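Local coordinates for pentacotripeptide-repeat region of PRORP domain-containing protein (Brachypodium distachyon, PDB 4ME2) that probably binds RNA in a sequence-specific way, as a chloroplast pentatricopeptide-repeat protein built of helix-turn-helix repeats and linked to group II introns, at residues H106-A110 with E111-R115; L80-A83 with D84-A88; K212-R216 with L217-E221; A186-R189 with V190-A194. All coordinates share one frame; numbering follows the deposited sequence.

All four contacts are local, made by side chains and backbone a few residues apart in an all-helical repeat protein. Contacts 1 and 2 lie on one side of the chain's centre and touch each other: W113 of contact 1 packs on R82, L85 and L86 of contact 2. Contacts 3 and 4 lie on the other side and also touch, through M214 against A187 and W188. Contact 4 is the buried one, a mid-helix stretch with two aromatic rings. Contact 1 is at the surface and ends a helix with a beta turn and two waters. Contacts 2 and 3 are partly buried, the first starting a helix, the second a glycine-closed helix end.

Contact 1: residues H106-A110 with E111-R115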
loop_
_atom_site.group_PDB
_atom_site.type_symbol
_atom_site.label_atom_id
_atom_site.label_comp_id
_atom_site.label_asym_id
_atom_site.label_seq_id
_atom_site.Cartn_x
_atom_site.Cartn_y
_atom_site.Cartn_z
ATOM N N HIS A 106 -5.977 -7.956 -2.014
ATOM C CA HIS A 106 -5.279 -9.023 -1.293
ATOM C C HIS A 106 -5.369 -10.371 -1.967
ATOM O O HIS A 106 -4.423 -11.168 -1.892
ATOM C CB HIS A 106 -5.726 -9.089 0.158
ATOM C CG HIS A 106 -5.160 -7.983 1.011
ATOM N ND1 HIS A 106 -3.832 -7.747 1.116
ATOM C CD2 HIS A 106 -5.791 -7.052 1.827
ATOM C CE1 HIS A 106 -3.631 -6.715 1.954
ATOM N NE2 HIS A 106 -4.834 -6.293 2.391
ATOM N N VAL A 107 -6.487 -10.641 -2.642
ATOM C CA VAL A 107 -6.584 -11.835 -3.477
ATOM C C VAL A 107 -5.549 -11.728 -4.600
ATOM O O VAL A 107 -4.802 -12.675 -4.843
ATOM C CB VAL A 107 -7.998 -12.048 -4.061
ATOM C CG1 VAL A 107 -8.018 -13.255 -4.986
ATOM C CG2 VAL A 107 -9.026 -12.244 -2.947
ATOM N N ALA A 108 -5.479 -10.576 -5.267
ATOM C CA ALA A 108 -4.513 -10.397 -6.363
ATOM C C ALA A 108 -3.073 -10.602 -5.887
ATOM O O ALA A 108 -2.249 -11.194 -6.595
ATOM C CB ALA A 108 -4.674 -9.027 -7.004
ATOM N N ARG A 109 -2.783 -10.115 -4.682
ATOM C CA ARG A 109 -1.418 -10.135 -4.149
ATOM C C ARG A 109 -0.861 -11.555 -3.995
ATOM O O ARG A 109 0.354 -11.733 -3.974
ATOM C CB ARG A 109 -1.348 -9.391 -2.809
ATOM C CG ARG A 109 -1.516 -7.874 -2.895
ATOM C CD ARG A 109 -1.368 -7.200 -1.529
ATOM N NE ARG A 109 -0.143 -7.676 -0.894
ATOM C CZ ARG A 109 -0.091 -8.561 0.097
ATOM N NH1 ARG A 109 -1.202 -9.038 0.640
ATOM N NH2 ARG A 109 1.087 -8.961 0.559
ATOM N N ALA A 110 -1.744 -12.547 -3.891
ATOM C CA ALA A 110 -1.337 -13.948 -3.727
ATOM C C ALA A 110 -1.225 -14.708 -5.053
ATOM O O ALA A 110 -0.830 -15.884 -5.068
ATOM C CB ALA A 110 -2.289 -14.673 -2.793
ATOM N N GLU A 111 -1.583 -14.055 -6.155
ATOM C CA GLU A 111 -1.567 -14.703 -7.468
ATOM C C GLU A 111 -0.168 -14.758 -8.072
ATOM O O GLU A 111 0.631 -13.840 -7.876
ATOM C CB GLU A 111 -2.531 -14.020 -8.445
ATOM C CG GLU A 111 -4.002 -14.224 -8.114
ATOM C CD GLU A 111 -4.406 -15.690 -8.090
ATOM O OE1 GLU A 111 -4.792 -16.226 -9.145
ATOM O OE2 GLU A 111 -4.344 -16.313 -7.014
ATOM N N PRO A 112 0.123 -15.831 -8.826
ATOM C CA PRO A 112 1.439 -16.003 -9.443
ATOM C C PRO A 112 1.866 -14.858 -10.362
ATOM O O PRO A 112 3.059 -14.617 -10.508
ATOM C CB PRO A 112 1.281 -17.288 -10.260
ATOM C CG PRO A 112 0.196 -18.040 -9.578
ATOM C CD PRO A 112 -0.754 -16.990 -9.072
ATOM N N TRP A 113 0.912 -14.167 -10.985
ATOM C CA TRP A 113 1.231 -13.080 -11.911
ATOM C C TRP A 113 1.482 -11.743 -11.254
ATOM O O TRP A 113 1.920 -10.791 -11.911
ATOM C CB TRP A 113 0.146 -12.961 -12.979
ATOM C CG TRP A 113 -1.245 -12.955 -12.414
ATOM C CD1 TRP A 113 -2.153 -14.006 -12.383
ATOM C CD2 TRP A 113 -1.923 -11.838 -11.753
ATOM N NE1 TRP A 113 -3.327 -13.618 -11.777
ATOM C CE2 TRP A 113 -3.252 -12.331 -11.379
ATOM C CE3 TRP A 113 -1.581 -10.522 -11.466
ATOM C CZ2 TRP A 113 -4.182 -11.520 -10.736
ATOM C CZ3 TRP A 113 -2.523 -9.712 -10.816
ATOM C CH2 TRP A 113 -3.792 -10.203 -10.463
ATOM N N TYR A 114 1.233 -11.657 -9.948
ATOM C CA TYR A 114 1.255 -10.367 -9.252
ATOM C C TYR A 114 2.637 -9.725 -9.163
ATOM O O TYR A 114 3.623 -10.399 -8.862
ATOM C CB TYR A 114 0.652 -10.502 -7.852
ATOM C CG TYR A 114 0.509 -9.186 -7.125
ATOM C CD1 TYR A 114 -0.536 -8.314 -7.422
ATOM C CD2 TYR A 114 1.425 -8.809 -6.144
ATOM C CE1 TYR A 114 -0.666 -7.105 -6.760
ATOM C CE2 TYR A 114 1.302 -7.598 -5.477
ATOM C CZ TYR A 114 0.258 -6.752 -5.796
ATOM O OH TYR A 114 0.117 -5.553 -5.143
ATOM N N ARG A 115 2.684 -8.422 -9.429
ATOM C CA ARG A 115 3.881 -7.605 -9.226
ATOM C C ARG A 115 3.578 -6.376 -8.367
ATOM O O ARG A 115 2.821 -5.496 -8.786
ATOM C CB ARG A 115 4.457 -7.153 -10.561
ATOM C CG ARG A 115 5.115 -8.262 -11.359
ATOM C CD ARG A 115 4.614 -8.260 -12.790
ATOM N NE ARG A 115 5.175 -7.177 -13.598
ATOM C CZ ARG A 115 6.311 -7.255 -14.289
ATOM N NH1 ARG A 115 7.036 -8.365 -14.274
ATOM N NH2 ARG A 115 6.728 -6.212 -14.993
HETATM O O HOH W 1 -5.212 -15.449 -4.598
HETATM O O HOH W 2 2.056 -13.337 -5.615
#
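The Y114 ring has R109 on one face: CA of R109 stands 3.6 Å from the ring centroid, a CH-pi contact. R109 CG lies over the same ring, 3.6 Å from Y114 CZ. The two side chains run side by side in the same direction, with the guanidinium turned 82° from the tyrosine ring. The W113 ring carries E111 CB over one face, toward the rim. W113 CH2 also meets A108 CB obliquely at 3.8 Å. At the edge of the H106 ring, close to its plane, R109 NH1 donates to H106 ND1 over 3.0 Å; the bond is bent, at 137°. With CG anti to the backbone N (chi1 -174°), Y114 turns its ring back over the helix end. Helix 98-109 stops here and a type I beta turn follows from E111 to Y114. E111 N donates to A108 O at 3.0 Å, from above the carbonyl plane. One water joins V107 O to E111 OE2, and a second joins R109 O to E111 O. Beyond the contact, R109 NE forms a salt bridge with E149 and Y114 OH bonds to Y121. The chemistry is mixed. The arginine's aliphatic part lies against an aromatic face; its charged end is held by H106 and by E149, whose carboxylate would probably offset the charge. The waters add a further bond to V107 O, which also takes A110 N, and to E111 O, which also takes Y114 N.

Contact 2: residues L80-A83 with D84-A88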
loop_
_atom_site.group_PDB
_atom_site.type_symbol
_atom_site.label_atom_id
_atom_site.label_comp_id
_atom_site.label_asym_id
_atom_site.label_seq_id
_atom_site.Cartn_x
_atom_site.Cartn_y
_atom_site.Cartn_z
ATOM N N LEU A 80 -11.160 -16.216 -10.815
ATOM C CA LEU A 80 -10.936 -15.249 -11.896
ATOM C C LEU A 80 -9.508 -15.239 -12.415
ATOM O O LEU A 80 -8.565 -15.296 -11.632
ATOM C CB LEU A 80 -11.291 -13.836 -11.439
ATOM C CG LEU A 80 -12.740 -13.497 -11.088
ATOM C CD1 LEU A 80 -12.799 -12.085 -10.529
ATOM C CD2 LEU A 80 -13.665 -13.638 -12.289
ATOM N N LEU A 81 -9.367 -15.148 -13.737
ATOM C CA LEU A 81 -8.076 -14.871 -14.373
ATOM C C LEU A 81 -7.659 -13.427 -14.107
ATOM O O LEU A 81 -8.482 -12.600 -13.701
ATOM C CB LEU A 81 -8.147 -15.133 -15.880
ATOM C CG LEU A 81 -8.586 -16.517 -16.356
ATOM C CD1 LEU A 81 -8.709 -16.512 -17.870
ATOM C CD2 LEU A 81 -7.622 -17.602 -15.900
ATOM N N ARG A 82 -6.379 -13.131 -14.334
ATOM C CA ARG A 82 -5.805 -11.830 -13.987
ATOM C C ARG A 82 -6.673 -10.653 -14.417
ATOM O O ARG A 82 -7.050 -9.829 -13.593
ATOM C CB ARG A 82 -4.404 -11.663 -14.593
ATOM C CG ARG A 82 -3.693 -10.377 -14.175
ATOM C CD ARG A 82 -2.493 -10.079 -15.070
ATOM N NE ARG A 82 -2.905 -10.056 -16.473
ATOM C CZ ARG A 82 -3.432 -9.004 -17.098
ATOM N NH1 ARG A 82 -3.594 -7.848 -16.465
ATOM N NH2 ARG A 82 -3.794 -9.107 -18.366
ATOM N N ALA A 83 -6.968 -10.577 -15.712
ATOM C CA ALA A 83 -7.681 -9.429 -16.265
ATOM C C ALA A 83 -9.024 -9.211 -15.569
ATOM O O ALA A 83 -9.373 -8.081 -15.233
ATOM C CB ALA A 83 -7.867 -9.583 -17.771
ATOM N N ASP A 84 -9.757 -10.298 -15.348
ATOM C CA ASP A 84 -11.063 -10.227 -14.698
ATOM C C ASP A 84 -10.945 -9.850 -13.219
ATOM O O ASP A 84 -11.764 -9.083 -12.699
ATOM C CB ASP A 84 -11.820 -11.543 -14.871
ATOM C CG ASP A 84 -12.141 -11.848 -16.334
ATOM O OD1 ASP A 84 -12.530 -10.920 -17.074
ATOM O OD2 ASP A 84 -11.995 -13.017 -16.748
ATOM N N LEU A 85 -9.927 -10.372 -12.539
ATOM C CA LEU A 85 -9.735 -10.023 -11.131
ATOM C C LEU A 85 -9.446 -8.533 -10.965
ATOM O O LEU A 85 -10.043 -7.863 -10.117
ATOM C CB LEU A 85 -8.619 -10.858 -10.489
ATOM C CG LEU A 85 -8.356 -10.559 -9.002
ATOM C CD1 LEU A 85 -9.631 -10.653 -8.178
ATOM C CD2 LEU A 85 -7.294 -11.476 -8.415
ATOM N N LEU A 86 -8.518 -8.020 -11.764
ATOM C CA LEU A 86 -8.167 -6.612 -11.705
ATOM C C LEU A 86 -9.340 -5.724 -12.125
ATOM O O LEU A 86 -9.488 -4.624 -11.603
ATOM C CB LEU A 86 -6.921 -6.325 -12.549
ATOM C CG LEU A 86 -5.634 -7.037 -12.111
ATOM C CD1 LEU A 86 -4.531 -6.819 -13.137
ATOM C CD2 LEU A 86 -5.178 -6.575 -10.735
ATOM N N ALA A 87 -10.163 -6.202 -13.055
ATOM C CA ALA A 87 -11.340 -5.438 -13.489
ATOM C C ALA A 87 -12.375 -5.382 -12.371
ATOM O O ALA A 87 -12.987 -4.336 -12.148
ATOM C CB ALA A 87 -11.949 -6.022 -14.757
ATOM N N ALA A 88 -12.560 -6.503 -11.675
ATOM C CA ALA A 88 -13.476 -6.564 -10.529
ATOM C C ALA A 88 -13.005 -5.633 -9.416
ATOM O O ALA A 88 -13.799 -4.891 -8.831
ATOM C CB ALA A 88 -13.607 -7.989 -10.012
HETATM O O HOH W 3 -11.786 -15.170 -15.208
#
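The backbone turns into helix 82-94 here, with L81 at the N-cap position and three bonds of the i to i+4 kind: L85 N to L81 O, L86 N to R82 O and A87 N to A83 O. The first two are nearly straight and run almost along the C=O direction, while the third is more bent, at 144°. L80, just before the helix, folds its side chain back over the first turn. Its CD1 reaches L85 CA at 3.7 Å and A88 CB at 4.2 Å, and its CB faces L85 CB. The other methyl, CD2, meets D84 CB at 3.8 Å, with the two side chains crossing at about a right angle. D84 has its CG anti to the carbonyl carbon (chi1 -64°), which swings the carboxylate back toward the helix start. There a water takes the L81 N-H at 2.8 Å and donates to D84 OD2 at 2.7 Å. The first-turn aspartate thus reaches the N-cap backbone through water. Its other oxygen, OD1, is hydrogen-bonded to S46. R82 NH1 comes within 3.6 Å of L86 CD1, an oblique approach to the guanidinium. L80, D84 and A88 face helix 47-59. L85 packs on V107 and A108 of helix 98-109, and together with R82 and L86 it meets W113 in the loop beyond that helix.

Contact 3: residues K212-R216 with L217-E221; sequences KGMKR and LGLDE
A Schellman motif ends helix 204-216 at G218, and the chain then turns into helix 220-236 with L219 at the N-cap position. L219 N donates to M214 O at 2.9 Å, and G218 N donates to K215 O at 3.1 Å. The second donor stands above the carbonyl plane. L217 N bonds to G213 O at 3.1 Å. M214 O accepts from L219 and, weakly, from L217, which ties the last helical turn to the connection. G218 has a positive phi of 88°; a beta carbon there would be jammed against the carbonyl oxygen of L217, so the turn calls for glycine. Tight links of this kind join successive helices in a fold of helix-turn-helix repeats. M214 bends at chi2 (-57°), bringing SD to 4.1 Å from L219 CD1 across the turn. L217 lays CG over G213 O at 3.4 Å, and its CD1 touches the same oxygen. Its other methyl, CD2, lies over one face of the R216 guanidinium, 4.2 Å from NH1, with the two chains side by side. With an alanine here, the guanidinium would probably lose that cover and be freer to turn, and a gap would be likely beside G213 O. L217 and L219 also pack on A184 of helix 184-197, while M214 reaches A187 there and E222 and A223 of helix 220-236.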
loop_
_atom_site.group_PDB
_atom_site.type_symbol
_atom_site.label_atom_id
_atom_site.label_comp_id
_atom_site.label_asym_id
_atom_site.label_seq_id
_atom_site.Cartn_x
_atom_site.Cartn_y
_atom_site.Cartn_z
ATOM N N LYS A 212 8.688 16.943 7.367
ATOM C CA LYS A 212 7.538 17.787 7.680
ATOM C C LYS A 212 6.329 16.940 8.089
ATOM O O LYS A 212 5.548 17.326 8.961
ATOM C CB LYS A 212 7.208 18.705 6.491
ATOM C CG LYS A 212 8.408 19.498 5.970
ATOM C CD LYS A 212 8.163 20.168 4.619
ATOM C CE LYS A 212 7.597 21.575 4.761
ATOM N NZ LYS A 212 7.807 22.383 3.525
ATOM N N GLY A 213 6.190 15.775 7.459
ATOM C CA GLY A 213 5.100 14.859 7.779
ATOM C C GLY A 213 5.180 14.304 9.193
ATOM O O GLY A 213 4.202 14.344 9.937
ATOM N N MET A 214 6.348 13.792 9.564
ATOM C CA MET A 214 6.526 13.233 10.906
ATOM C C MET A 214 6.261 14.286 11.977
ATOM O O MET A 214 5.572 14.016 12.961
ATOM C CB MET A 214 7.916 12.626 11.065
ATOM C CG MET A 214 8.181 11.419 10.177
ATOM S SD MET A 214 7.031 10.043 10.380
ATOM C CE MET A 214 5.884 10.354 9.032
ATOM N N LYS A 215 6.788 15.487 11.766
ATOM C CA LYS A 215 6.615 16.568 12.733
ATOM C C LYS A 215 5.143 16.915 12.893
ATOM O O LYS A 215 4.611 16.935 14.003
ATOM C CB LYS A 215 7.411 17.798 12.304
ATOM C CG LYS A 215 7.260 18.983 13.238
ATOM C CD LYS A 215 8.247 20.072 12.868
ATOM C CE LYS A 215 8.503 20.991 14.047
ATOM N NZ LYS A 215 9.736 21.797 13.831
ATOM N N ARG A 216 4.486 17.166 11.764
ATOM C CA ARG A 216 3.080 17.544 11.741
ATOM C C ARG A 216 2.185 16.522 12.456
ATOM O O ARG A 216 1.212 16.887 13.106
ATOM C CB ARG A 216 2.632 17.746 10.284
ATOM C CG ARG A 216 1.261 18.380 10.096
ATOM C CD ARG A 216 0.965 18.658 8.623
ATOM N NE ARG A 216 0.929 17.430 7.836
ATOM C CZ ARG A 216 -0.119 16.615 7.790
ATOM N NH1 ARG A 216 -1.214 16.910 8.476
ATOM N NH2 ARG A 216 -0.074 15.511 7.059
ATOM N N LEU A 217 2.535 15.243 12.344
ATOM C CA LEU A 217 1.726 14.163 12.902
ATOM C C LEU A 217 2.171 13.703 14.295
ATOM O O LEU A 217 1.609 12.763 14.858
ATOM C CB LEU A 217 1.681 12.983 11.928
ATOM C CG LEU A 217 1.010 13.336 10.600
ATOM C CD1 LEU A 217 1.331 12.290 9.543
ATOM C CD2 LEU A 217 -0.489 13.492 10.789
ATOM N N GLY A 218 3.177 14.374 14.841
ATOM C CA GLY A 218 3.567 14.161 16.229
ATOM C C GLY A 218 4.574 13.058 16.486
ATOM O O GLY A 218 4.809 12.698 17.641
ATOM N N LEU A 219 5.169 12.507 15.426
ATOM C CA LEU A 219 6.261 11.548 15.602
ATOM C C LEU A 219 7.570 12.319 15.594
ATOM O O LEU A 219 8.293 12.316 14.595
ATOM C CB LEU A 219 6.289 10.487 14.495
ATOM C CG LEU A 219 5.081 9.636 14.094
ATOM C CD1 LEU A 219 5.500 8.209 13.751
ATOM C CD2 LEU A 219 3.952 9.644 15.112
ATOM N N ASP A 220 7.885 12.989 16.698
ATOM C CA ASP A 220 9.038 13.890 16.698
ATOM C C ASP A 220 10.404 13.203 16.674
ATOM O O ASP A 220 11.369 13.794 16.200
ATOM C CB ASP A 220 8.956 14.961 17.802
ATOM C CG ASP A 220 8.270 14.467 19.050
ATOM O OD1 ASP A 220 7.197 15.017 19.394
ATOM O OD2 ASP A 220 8.790 13.528 19.679
ATOM N N GLU A 221 10.485 11.965 17.157
ATOM C CA GLU A 221 11.745 11.221 17.083
ATOM C C GLU A 221 12.045 10.852 15.640
ATOM O O GLU A 221 13.175 10.978 15.185
ATOM C CB GLU A 221 11.701 9.958 17.935
ATOM C CG GLU A 221 11.809 10.223 19.427
ATOM C CD GLU A 221 12.003 8.957 20.242
ATOM O OE1 GLU A 221 11.641 7.860 19.761
ATOM O OE2 GLU A 221 12.521 9.061 21.375
#

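Contact 4: residues A186-R189 with V190-A194; sequences AAWR and VYEAA
W188 and Y191 meet one turn apart inside helix 184-197, one of the helices of this helix-turn-helix repeat fold. The aromatic contact is oblique: the six-membered ring of W188 and the Y191 ring have planes 37° apart, and CZ3 of W188 lies 3.7 Å from CD1 of Y191. On one face of the indole sits E192 CB, 4.2 Å from the centroid of the five-membered ring, a CH-pi contact. E192 CG lies anti to the backbone N (chi1 174°) and the side chain is extended beyond it, crossing the indole obliquely with CD 3.8 Å from W188 NE1. A leucine in place of W188 would probably lose the flat surface under E192 CB and leave the Y191 ring with less to pack on. Backbone bonds come next: V190, Y191, E192 and A193 N-H groups donate to A186, A187, W188 and R189 O, respectively. E192 N to W188 O is short, 2.7 Å. Around the contact, W188 and Y191 face helix 220-236, V190 packs on helices 133-151 and 168-180, and Y191 OH bonds to D229. The polar group comes last. R189 NH1 is in a salt bridge with E144, while NH2 donates to a water 2.8 Å away, which itself donates to R189 O and to E192 OE2.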
loop_
_atom_site.group_PDB
_atom_site.type_symbol
_atom_site.label_atom_id
_atom_site.label_comp_id
_atom_site.label_asym_id
_atom_site.label_seq_id
_atom_site.Cartn_x
_atom_site.Cartn_y
_atom_site.Cartn_z
ATOM N N ALA A 186 3.083 4.094 9.464
ATOM C CA ALA A 186 3.171 3.400 8.176
ATOM C C ALA A 186 4.173 4.083 7.238
ATOM O O ALA A 186 5.009 3.413 6.624
ATOM C CB ALA A 186 1.798 3.287 7.519
ATOM N N ALA A 187 4.102 5.411 7.143
ATOM C CA ALA A 187 5.046 6.158 6.306
ATOM C C ALA A 187 6.485 5.948 6.799
ATOM O O ALA A 187 7.402 5.662 6.013
ATOM C CB ALA A 187 4.683 7.642 6.280
ATOM N N TRP A 188 6.679 6.072 8.107
ATOM C CA TRP A 188 7.986 5.812 8.684
ATOM C C TRP A 188 8.470 4.416 8.356
ATOM O O TRP A 188 9.633 4.230 7.981
ATOM C CB TRP A 188 7.969 6.043 10.185
ATOM C CG TRP A 188 9.260 5.622 10.794
ATOM C CD1 TRP A 188 9.516 4.477 11.534
ATOM C CD2 TRP A 188 10.546 6.293 10.658
ATOM N NE1 TRP A 188 10.835 4.420 11.889
ATOM C CE2 TRP A 188 11.507 5.482 11.400
ATOM C CE3 TRP A 188 10.974 7.462 10.047
ATOM C CZ2 TRP A 188 12.841 5.836 11.498
ATOM C CZ3 TRP A 188 12.321 7.813 10.155
ATOM C CH2 TRP A 188 13.231 7.018 10.862
ATOM N N ARG A 189 7.586 3.426 8.484
ATOM C CA ARG A 189 7.952 2.037 8.201
ATOM C C ARG A 189 8.527 1.897 6.797
ATOM O O ARG A 189 9.590 1.300 6.620
ATOM C CB ARG A 189 6.760 1.087 8.400
ATOM C CG ARG A 189 6.544 0.641 9.843
ATOM C CD ARG A 189 6.805 -0.854 10.039
ATOM N NE ARG A 189 8.098 -1.293 9.526
ATOM C CZ ARG A 189 8.344 -2.489 8.989
ATOM N NH1 ARG A 189 7.387 -3.399 8.865
ATOM N NH2 ARG A 189 9.564 -2.773 8.558
ATOM N N VAL A 190 7.835 2.459 5.807
ATOM C CA VAL A 190 8.296 2.403 4.413
ATOM C C VAL A 190 9.616 3.150 4.230
ATOM O O VAL A 190 10.564 2.626 3.622
ATOM C CB VAL A 190 7.261 2.998 3.434
ATOM C CG1 VAL A 190 7.866 3.137 2.043
ATOM C CG2 VAL A 190 6.010 2.138 3.378
ATOM N N TYR A 191 9.662 4.384 4.730
ATOM C CA TYR A 191 10.868 5.201 4.626
ATOM C C TYR A 191 12.074 4.500 5.255
ATOM O O TYR A 191 13.149 4.430 4.652
ATOM C CB TYR A 191 10.643 6.582 5.254
ATOM C CG TYR A 191 11.889 7.438 5.301
ATOM C CD1 TYR A 191 12.688 7.473 6.446
ATOM C CD2 TYR A 191 12.272 8.209 4.204
ATOM C CE1 TYR A 191 13.835 8.257 6.495
ATOM C CE2 TYR A 191 13.415 8.999 4.245
ATOM C CZ TYR A 191 14.192 9.016 5.389
ATOM O OH TYR A 191 15.323 9.797 5.427
ATOM N N GLU A 192 11.893 3.965 6.457
ATOM C CA GLU A 192 12.980 3.292 7.158
ATOM C C GLU A 192 13.462 2.048 6.411
ATOM O O GLU A 192 14.661 1.884 6.192
ATOM C CB GLU A 192 12.571 2.927 8.581
ATOM C CG GLU A 192 13.612 2.104 9.315
ATOM C CD GLU A 192 13.157 1.698 10.697
ATOM O OE1 GLU A 192 13.843 2.057 11.676
ATOM O OE2 GLU A 192 12.109 1.028 10.808
ATOM N N ALA A 193 12.531 1.185 6.015
ATOM C CA ALA A 193 12.890 -0.064 5.340
ATOM C C ALA A 193 13.572 0.176 3.992
ATOM O O ALA A 193 14.609 -0.424 3.708
ATOM C CB ALA A 193 11.674 -0.966 5.181
ATOM N N ALA A 194 13.007 1.064 3.179
ATOM C CA ALA A 194 13.514 1.293 1.825
ATOM C C ALA A 194 14.703 2.253 1.770
ATOM O O ALA A 194 15.736 1.939 1.170
ATOM C CB ALA A 194 12.398 1.778 0.912
HETATM O O HOH W 4 10.759 -0.294 8.727
#